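Local coordinates for photosystem II assembly protein Ycf48 (Thermosynechococcus elongatus, PDB 5OJ5) that assists the early assembly of photosystem II and the replacement of photodamaged D1, whose C-terminal prepropeptide it binds, at residues 223-228 / 244-249; 313-318 / 334-339. All blocks are in the same frame, centred on the assembly; numbering follows the deposited sequence.

Contact 1: residues 223-228 / 244-249; sequences TSRRLH and GGKIAF
R225 crosses the K246 side chain and sets the edge of its guanidinium against G244 at the entry to one blade of the seven-bladed beta-propeller, where 223-228 leads into the first strand of the blade sheet and 244-249 begins the third. In sequence order, T223 comes first: its OG1 donates to R225 O at 2.7 Å, tilted 17° from the carbonyl plane, a bond that closes the turn from T223 to R225 itself. R225 then carries the contact. Its chain runs extended from CG to NE (chi2 161°, chi3 -173°), which brings the guanidinium level with the start of the opposing segment. K246 CG sits over one guanidinium face, offset toward the rim and 4.0 Å from R225 NE. NH1 hydrogen-bonds N243 O, just before 244-249. R226, like R225 part of the Arg-rich patch, bonds R202 O instead, and strand 227-232 pairs with 238-242 (H228 with I241), which lies between it and 246-251. The lysine chain bends back so that NZ bonds N268 OD1 and also donates to G244 O at 3.0 Å; the same N268 OD1 is a weak partner of R225 NH2. At the guanidinium edge, R225 NH1 lies 3.4 Å from G244 CA.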
# COMPACT_ATOMS: atom_id res chain seq x y z
N THR A 223 -16.75 -0.70 -15.58
CA THR A 223 -16.62 0.51 -16.34
C THR A 223 -15.86 0.21 -17.61
O THR A 223 -15.02 -0.69 -17.62
CB THR A 223 -15.76 1.56 -15.58
OG1 THR A 223 -14.49 1.03 -15.19
CG2 THR A 223 -16.46 2.01 -14.30
N SER A 224 -16.12 0.99 -18.67
CA SER A 224 -15.27 0.87 -19.84
C SER A 224 -13.82 1.23 -19.52
O SER A 224 -12.90 0.53 -19.97
CB SER A 224 -15.78 1.77 -20.96
OG SER A 224 -17.11 1.43 -21.30
N ARG A 225 -13.62 2.30 -18.75
CA ARG A 225 -12.28 2.68 -18.32
C ARG A 225 -11.62 1.51 -17.57
O ARG A 225 -12.27 0.82 -16.79
CB ARG A 225 -12.41 3.89 -17.37
CG ARG A 225 -12.87 5.19 -17.99
CD ARG A 225 -13.40 6.16 -16.96
NE ARG A 225 -13.99 7.34 -17.61
CZ ARG A 225 -13.30 8.41 -17.94
NH1 ARG A 225 -12.01 8.51 -17.65
NH2 ARG A 225 -13.91 9.42 -18.54
N ARG A 226 -10.33 1.30 -17.83
CA ARG A 226 -9.63 0.21 -17.16
C ARG A 226 -9.44 0.49 -15.68
O ARG A 226 -9.30 1.64 -15.24
CB ARG A 226 -8.28 -0.03 -17.83
CG ARG A 226 -8.32 -0.44 -19.28
CD ARG A 226 -9.13 -1.71 -19.47
NE ARG A 226 -9.16 -2.13 -20.87
CZ ARG A 226 -8.19 -2.81 -21.46
NH1 ARG A 226 -7.14 -3.20 -20.78
NH2 ARG A 226 -8.32 -3.20 -22.74
N LEU A 227 -9.41 -0.60 -14.91
CA LEU A 227 -9.13 -0.51 -13.49
C LEU A 227 -7.67 -0.17 -13.25
O LEU A 227 -6.77 -0.63 -13.96
CB LEU A 227 -9.39 -1.87 -12.85
CG LEU A 227 -10.84 -2.28 -12.73
CD1 LEU A 227 -10.96 -3.74 -12.49
CD2 LEU A 227 -11.48 -1.49 -11.53
N HIS A 228 -7.44 0.65 -12.24
CA HIS A 228 -6.10 0.94 -11.79
C HIS A 228 -5.76 0.37 -10.42
O HIS A 228 -4.72 -0.25 -10.24
CB HIS A 228 -5.80 2.43 -11.72
CG HIS A 228 -4.39 2.65 -11.33
ND1 HIS A 228 -3.36 2.15 -12.10
CD2 HIS A 228 -3.84 3.11 -10.19
CE1 HIS A 228 -2.21 2.38 -11.49
NE2 HIS A 228 -2.47 2.97 -10.33
N GLY A 244 -8.45 7.77 -15.71
CA GLY A 244 -9.03 9.05 -16.00
C GLY A 244 -9.65 9.73 -14.82
O GLY A 244 -10.52 10.58 -14.99
N GLY A 245 -9.25 9.36 -13.62
CA GLY A 245 -9.60 10.12 -12.43
C GLY A 245 -10.99 9.82 -11.91
O GLY A 245 -11.65 10.73 -11.39
N LYS A 246 -11.45 8.58 -12.00
CA LYS A 246 -12.77 8.25 -11.52
C LYS A 246 -12.68 7.16 -10.45
O LYS A 246 -11.75 6.36 -10.44
CB LYS A 246 -13.68 7.80 -12.67
CG LYS A 246 -13.68 8.70 -13.88
CD LYS A 246 -14.38 9.99 -13.62
CE LYS A 246 -14.33 10.91 -14.84
NZ LYS A 246 -13.22 11.90 -14.64
N ILE A 247 -13.67 7.13 -9.57
CA ILE A 247 -13.74 6.15 -8.49
C ILE A 247 -15.16 5.62 -8.34
O ILE A 247 -16.12 6.24 -8.80
CB ILE A 247 -13.22 6.67 -7.12
CG1 ILE A 247 -14.22 7.64 -6.50
CG2 ILE A 247 -11.85 7.26 -7.26
CD1 ILE A 247 -13.81 8.14 -5.12
N ALA A 248 -15.29 4.45 -7.69
CA ALA A 248 -16.60 3.91 -7.35
C ALA A 248 -16.50 3.00 -6.13
O ALA A 248 -15.40 2.56 -5.74
CB ALA A 248 -17.23 3.15 -8.53
N PHE A 249 -17.65 2.72 -5.53
CA PHE A 249 -17.76 1.88 -4.34
C PHE A 249 -18.79 0.79 -4.59
O PHE A 249 -19.82 1.02 -5.24
CB PHE A 249 -18.21 2.71 -3.13
CG PHE A 249 -17.26 3.82 -2.79
CD1 PHE A 249 -16.20 3.57 -1.95
CD2 PHE A 249 -17.39 5.07 -3.35
CE1 PHE A 249 -15.28 4.60 -1.64
CE2 PHE A 249 -16.48 6.09 -3.04
CZ PHE A 249 -15.42 5.84 -2.18

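Contact 2: residues 313-318 / 334-339; sequences SNFYKI and ILLRYV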
# COMPACT_ATOMS: atom_id res chain seq x y z
N SER A 313 5.65 15.88 -6.83
CA SER A 313 5.62 14.44 -6.68
C SER A 313 4.23 13.91 -7.00
O SER A 313 3.21 14.55 -6.69
CB SER A 313 5.99 14.07 -5.25
OG SER A 313 6.13 12.68 -5.07
N ASN A 314 4.20 12.70 -7.59
CA ASN A 314 3.02 11.86 -7.51
C ASN A 314 2.90 11.32 -6.09
O ASN A 314 3.91 11.09 -5.40
CB ASN A 314 3.14 10.69 -8.48
CG ASN A 314 3.33 11.12 -9.91
OD1 ASN A 314 2.82 12.15 -10.34
ND2 ASN A 314 4.03 10.29 -10.68
N PHE A 315 1.69 11.08 -5.65
CA PHE A 315 1.44 10.54 -4.32
C PHE A 315 0.85 9.14 -4.52
O PHE A 315 -0.31 8.98 -4.93
CB PHE A 315 0.52 11.45 -3.53
CG PHE A 315 1.12 12.76 -3.23
CD1 PHE A 315 2.40 12.87 -2.72
CD2 PHE A 315 0.34 13.91 -3.44
CE1 PHE A 315 2.94 14.15 -2.43
CE2 PHE A 315 0.83 15.14 -3.15
CZ PHE A 315 2.13 15.26 -2.65
N TYR A 316 1.67 8.12 -4.29
CA TYR A 316 1.45 6.72 -4.72
C TYR A 316 0.68 5.89 -3.74
O TYR A 316 0.03 4.92 -4.15
CB TYR A 316 2.77 5.93 -4.91
CG TYR A 316 3.54 6.45 -6.08
CD1 TYR A 316 3.19 6.12 -7.39
CD2 TYR A 316 4.57 7.36 -5.89
CE1 TYR A 316 3.90 6.63 -8.49
CE2 TYR A 316 5.25 7.88 -6.94
CZ TYR A 316 4.92 7.52 -8.24
OH TYR A 316 5.63 8.06 -9.28
N LYS A 317 0.86 6.15 -2.44
CA LYS A 317 0.42 5.22 -1.41
C LYS A 317 0.06 6.03 -0.18
O LYS A 317 0.85 6.88 0.21
CB LYS A 317 1.55 4.22 -1.06
CG LYS A 317 1.09 2.95 -0.33
CD LYS A 317 2.10 1.80 -0.58
CE LYS A 317 1.84 0.60 0.29
NZ LYS A 317 0.45 0.05 0.17
N ILE A 318 -1.08 5.74 0.42
CA ILE A 318 -1.49 6.35 1.68
C ILE A 318 -1.53 5.25 2.73
O ILE A 318 -2.22 4.25 2.54
CB ILE A 318 -2.90 6.97 1.57
CG1 ILE A 318 -3.02 7.97 0.40
CG2 ILE A 318 -3.28 7.60 2.94
CD1 ILE A 318 -4.50 8.19 0.05
N ILE A 334 10.38 11.65 -1.01
CA ILE A 334 9.39 12.53 -0.41
C ILE A 334 8.36 11.70 0.34
O ILE A 334 7.85 10.68 -0.16
CB ILE A 334 8.71 13.37 -1.50
CG1 ILE A 334 9.75 14.34 -2.11
CG2 ILE A 334 7.46 14.09 -0.93
CD1 ILE A 334 9.28 15.05 -3.34
N LEU A 335 8.07 12.14 1.57
CA LEU A 335 7.04 11.61 2.43
C LEU A 335 6.11 12.75 2.83
O LEU A 335 6.59 13.83 3.08
CB LEU A 335 7.88 11.10 3.62
CG LEU A 335 7.15 10.23 4.62
CD1 LEU A 335 6.55 9.00 3.95
CD2 LEU A 335 8.15 9.81 5.70
N LEU A 336 4.82 12.50 2.95
CA LEU A 336 3.98 13.40 3.74
C LEU A 336 3.63 12.70 5.04
O LEU A 336 3.35 11.49 5.04
CB LEU A 336 2.68 13.76 3.02
CG LEU A 336 2.81 14.26 1.58
CD1 LEU A 336 1.40 14.55 1.01
CD2 LEU A 336 3.73 15.41 1.48
N ARG A 337 3.61 13.45 6.14
CA ARG A 337 3.30 12.93 7.47
C ARG A 337 2.07 13.65 8.02
O ARG A 337 1.97 14.88 7.96
CB ARG A 337 4.48 13.14 8.43
CG ARG A 337 4.22 12.59 9.83
CD ARG A 337 5.48 12.71 10.68
NE ARG A 337 5.61 14.06 11.19
CZ ARG A 337 5.08 14.50 12.34
NH1 ARG A 337 4.37 13.70 13.11
NH2 ARG A 337 5.24 15.75 12.70
N TYR A 338 1.13 12.87 8.55
CA TYR A 338 -0.13 13.42 9.08
C TYR A 338 0.13 14.07 10.44
O TYR A 338 0.70 13.44 11.33
CB TYR A 338 -1.15 12.29 9.23
CG TYR A 338 -2.51 12.81 9.60
CD1 TYR A 338 -3.40 13.18 8.62
CD2 TYR A 338 -2.89 12.97 10.94
CE1 TYR A 338 -4.65 13.71 8.94
CE2 TYR A 338 -4.14 13.50 11.26
CZ TYR A 338 -5.00 13.86 10.25
OH TYR A 338 -6.23 14.39 10.57
N VAL A 339 -0.32 15.31 10.60
CA VAL A 339 -0.18 16.07 11.83
C VAL A 339 -1.58 16.54 12.26
O VAL A 339 -2.20 17.38 11.57
CB VAL A 339 0.76 17.27 11.64
CG1 VAL A 339 0.85 18.06 12.94
CG2 VAL A 339 2.14 16.79 11.19
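F315 and L336 form the tight part of this buried contact, their side chains crossing at about a right angle. L336 CD1 stands 4.0 Å from the centroid of the F315 ring and 21° off its normal, the geometry of a CH-pi contact over the face. The methyl is displaced toward the rim, 3.8 Å from F315 CE1. With CG anti to its own carbonyl carbon (chi1 -66°), F315 swings its ring toward the strand although its CB does not point there. S313 O lies over the centre of the opposite face, 4.1 Å above the ring plane, so the phenyl is bracketed by leucine and backbone. A slighter touch joins S313 CB to I334 CD1 at 3.9 Å; S313 OG accepts from Q331 N and donates to N314 O at 2.8 Å. The loose side holds the partly exposed N314, which does not meet 334-339; its OD1 bonds A289 N instead. Strand 325-329 lies between 317-320 and 334-338 in the sheet, and F315 also rests on its I328. The sheet is a four-stranded antiparallel propeller blade, here with 47-51 from the N-terminus beside 334-338 from the C-terminus, the "velcro" closure of the ring.

The two contacts come in series along the chain, contact 1 closing before contact 2 opens, and occupy different blades of one propeller. Their centres are about 22 Å apart and their nearest atoms about 7 Å, without touching. Contact 1 belongs to the sheet 227-232, 238-242, 246-251; contact 2 to the sheet in which 47-51 pairs with 334-338, so that N-terminal and C-terminal strands close the ring together. The blade built on 272-277 comes between them in sequence, and N314 and I318 of 313-318 touch that first strand. Contact 1 includes part of the Arg-rich patch, whereas contact 2 is largely apolar packing of the 313-315 connection, hydrogen-bonded to the preceding blade at G287 and G290, against the closing blade.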